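Local coordinates for tryptophan synthase alpha chain (Chlamydia trachomatis, PDB 6V82), which probably cleaves indoleglycerol phosphate to indole and glyceraldehyde 3-phosphate as the alpha subunit in the last step of tryptophan biosynthesis, at residues Y95-P100 against C121-P126. Residues are numbered along the deposited sequence; the frame is centred on the assembly and turned at random.
Sequences YSYYNP and CVIDLP
Y95 and S96 pair in parallel with C121 and V122, neighbouring strand ends of the TIM barrel. S96 uses both backbone groups: its N bonds C121 O (3.0 Å), and its O accepts from I123 N (3.1 Å). Beyond, a type I turn from V122 to L125 brings D124 to the backbone of Y98 and N99. With CG turned between the backbone N and the carbonyl carbon (chi1 60°), its carboxylate receives a weak bond from Y98 N at OD1 (2.8 Å), while OD2 takes a water that accepts from N99 N; a short acidic side chain suits these amides. I123, branched at CB, serves two tyrosines: CG2 sits 3.6 Å from the Y97 ring centroid, over its face, and CB lies 3.7 Å from Y95 CE1. Farther along, L125 CD1 lies over one face of the Y98 ring, offset toward its rim, and V122 CG1 meets Y98 CB at 3.8 Å. Y98 OH bonds a polar side chain of another protein's chain. Apolar packing against I123 probably helps to hold Y95 and Y97, whose hydroxyls bond D55, a predicted proton acceptor, and D124 ties this region to Y98 and N99, which meet that other chain.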
loop_
_atom_site.group_PDB
_atom_site.type_symbol
_atom_site.label_atom_id
_atom_site.label_comp_id
_atom_site.label_asym_id
_atom_site.label_seq_id
_atom_site.Cartn_x
_atom_site.Cartn_y
_atom_site.Cartn_z
ATOM N N TYR A 95 -1.381 -21.049 -43.415
ATOM C CA TYR A 95 -1.677 -19.855 -42.647
ATOM C C TYR A 95 -0.856 -19.888 -41.369
ATOM O O TYR A 95 -0.886 -20.893 -40.644
ATOM C CB TYR A 95 -3.169 -19.786 -42.329
ATOM C CG TYR A 95 -3.528 -18.732 -41.329
ATOM C CD1 TYR A 95 -3.717 -17.410 -41.724
ATOM C CD2 TYR A 95 -3.699 -19.059 -39.986
ATOM C CE1 TYR A 95 -4.060 -16.432 -40.803
ATOM C CE2 TYR A 95 -4.054 -18.092 -39.055
ATOM C CZ TYR A 95 -4.228 -16.780 -39.468
ATOM O OH TYR A 95 -4.555 -15.822 -38.539
ATOM N N SER A 96 -0.128 -18.801 -41.093
ATOM C CA SER A 96 0.824 -18.841 -39.990
ATOM C C SER A 96 1.126 -17.452 -39.461
ATOM O O SER A 96 0.988 -16.439 -40.159
ATOM C CB SER A 96 2.131 -19.514 -40.422
ATOM O OG SER A 96 3.110 -19.408 -39.423
ATOM N N TYR A 97 1.574 -17.430 -38.214
ATOM C CA TYR A 97 2.249 -16.263 -37.679
ATOM C C TYR A 97 3.702 -16.252 -38.149
ATOM O O TYR A 97 4.234 -17.256 -38.623
ATOM C CB TYR A 97 2.135 -16.241 -36.151
ATOM C CG TYR A 97 0.750 -15.815 -35.761
ATOM C CD1 TYR A 97 -0.325 -16.691 -35.882
ATOM C CD2 TYR A 97 0.495 -14.522 -35.351
ATOM C CE1 TYR A 97 -1.601 -16.297 -35.562
ATOM C CE2 TYR A 97 -0.790 -14.113 -35.030
ATOM C CZ TYR A 97 -1.827 -15.009 -35.139
ATOM O OH TYR A 97 -3.101 -14.623 -34.818
ATOM N N TYR A 98 4.336 -15.085 -38.042
ATOM C CA TYR A 98 5.637 -14.921 -38.670
ATOM C C TYR A 98 6.696 -15.761 -37.977
ATOM O O TYR A 98 7.520 -16.398 -38.643
ATOM C CB TYR A 98 6.041 -13.453 -38.670
ATOM C CG TYR A 98 7.298 -13.197 -39.464
ATOM C CD1 TYR A 98 7.694 -14.055 -40.498
ATOM C CD2 TYR A 98 8.109 -12.111 -39.171
ATOM C CE1 TYR A 98 8.877 -13.822 -41.226
ATOM C CE2 TYR A 98 9.267 -11.871 -39.884
ATOM C CZ TYR A 98 9.651 -12.720 -40.908
ATOM O OH TYR A 98 10.807 -12.433 -41.593
ATOM N N ASN A 99 6.688 -15.782 -36.642
ATOM C CA ASN A 99 7.836 -16.317 -35.911
ATOM C C ASN A 99 8.118 -17.793 -36.189
ATOM O O ASN A 99 9.296 -18.140 -36.384
ATOM C CB ASN A 99 7.667 -16.069 -34.413
ATOM C CG ASN A 99 8.971 -16.218 -33.672
ATOM O OD1 ASN A 99 9.929 -15.487 -33.943
ATOM N ND2 ASN A 99 9.036 -17.175 -32.746
ATOM N N PRO A 100 7.135 -18.702 -36.210
ATOM C CA PRO A 100 7.472 -20.098 -36.540
ATOM C C PRO A 100 8.139 -20.258 -37.903
ATOM O O PRO A 100 8.875 -21.234 -38.105
ATOM C CB PRO A 100 6.111 -20.806 -36.481
ATOM C CG PRO A 100 5.317 -19.960 -35.534
ATOM C CD PRO A 100 5.706 -18.564 -35.881
ATOM N N CYS A 121 0.327 -17.570 -46.146
ATOM C CA CYS A 121 -0.307 -16.357 -45.643
ATOM C C CYS A 121 0.255 -16.071 -44.252
ATOM O O CYS A 121 0.077 -16.873 -43.324
ATOM C CB CYS A 121 -1.825 -16.522 -45.600
ATOM S SG CYS A 121 -2.709 -15.050 -45.038
ATOM N N VAL A 122 0.971 -14.962 -44.112
ATOM C CA VAL A 122 1.573 -14.599 -42.837
ATOM C C VAL A 122 0.801 -13.401 -42.297
ATOM O O VAL A 122 0.917 -12.282 -42.825
ATOM C CB VAL A 122 3.071 -14.312 -42.966
ATOM C CG1 VAL A 122 3.681 -14.176 -41.582
ATOM C CG2 VAL A 122 3.737 -15.444 -43.692
ATOM N N ILE A 123 0.021 -13.644 -41.233
ATOM C CA ILE A 123 -1.020 -12.698 -40.821
ATOM C C ILE A 123 -0.426 -11.465 -40.147
ATOM O O ILE A 123 -1.028 -10.385 -40.186
ATOM C CB ILE A 123 -2.058 -13.396 -39.917
ATOM C CG1 ILE A 123 -3.290 -12.508 -39.721
ATOM C CG2 ILE A 123 -1.458 -13.755 -38.574
ATOM C CD1 ILE A 123 -4.130 -12.335 -40.971
ATOM N N ASP A 124 0.762 -11.584 -39.544
ATOM C CA ASP A 124 1.396 -10.464 -38.852
ATOM C C ASP A 124 2.677 -9.996 -39.537
ATOM O O ASP A 124 3.507 -9.340 -38.897
ATOM C CB ASP A 124 1.680 -10.816 -37.384
ATOM C CG ASP A 124 2.612 -12.017 -37.232
ATOM O OD1 ASP A 124 2.668 -12.866 -38.163
ATOM O OD2 ASP A 124 3.292 -12.110 -36.183
ATOM N N LEU A 125 2.858 -10.306 -40.825
ATOM C CA LEU A 125 3.971 -9.768 -41.610
ATOM C C LEU A 125 3.413 -8.927 -42.747
ATOM O O LEU A 125 3.145 -9.448 -43.838
ATOM C CB LEU A 125 4.863 -10.880 -42.157
ATOM C CG LEU A 125 6.099 -10.390 -42.922
ATOM C CD1 LEU A 125 7.062 -9.661 -42.003
ATOM C CD2 LEU A 125 6.785 -11.547 -43.616
ATOM N N PRO A 126 3.216 -7.629 -42.542
ATOM C CA PRO A 126 2.721 -6.784 -43.636
ATOM C C PRO A 126 3.794 -6.529 -44.691
ATOM O O PRO A 126 4.997 -6.540 -44.412
ATOM C CB PRO A 126 2.318 -5.486 -42.922
ATOM C CG PRO A 126 3.163 -5.457 -41.697
ATOM C CD PRO A 126 3.335 -6.888 -41.271
HETATM O O HOH W 1 4.998 -13.895 -34.971
#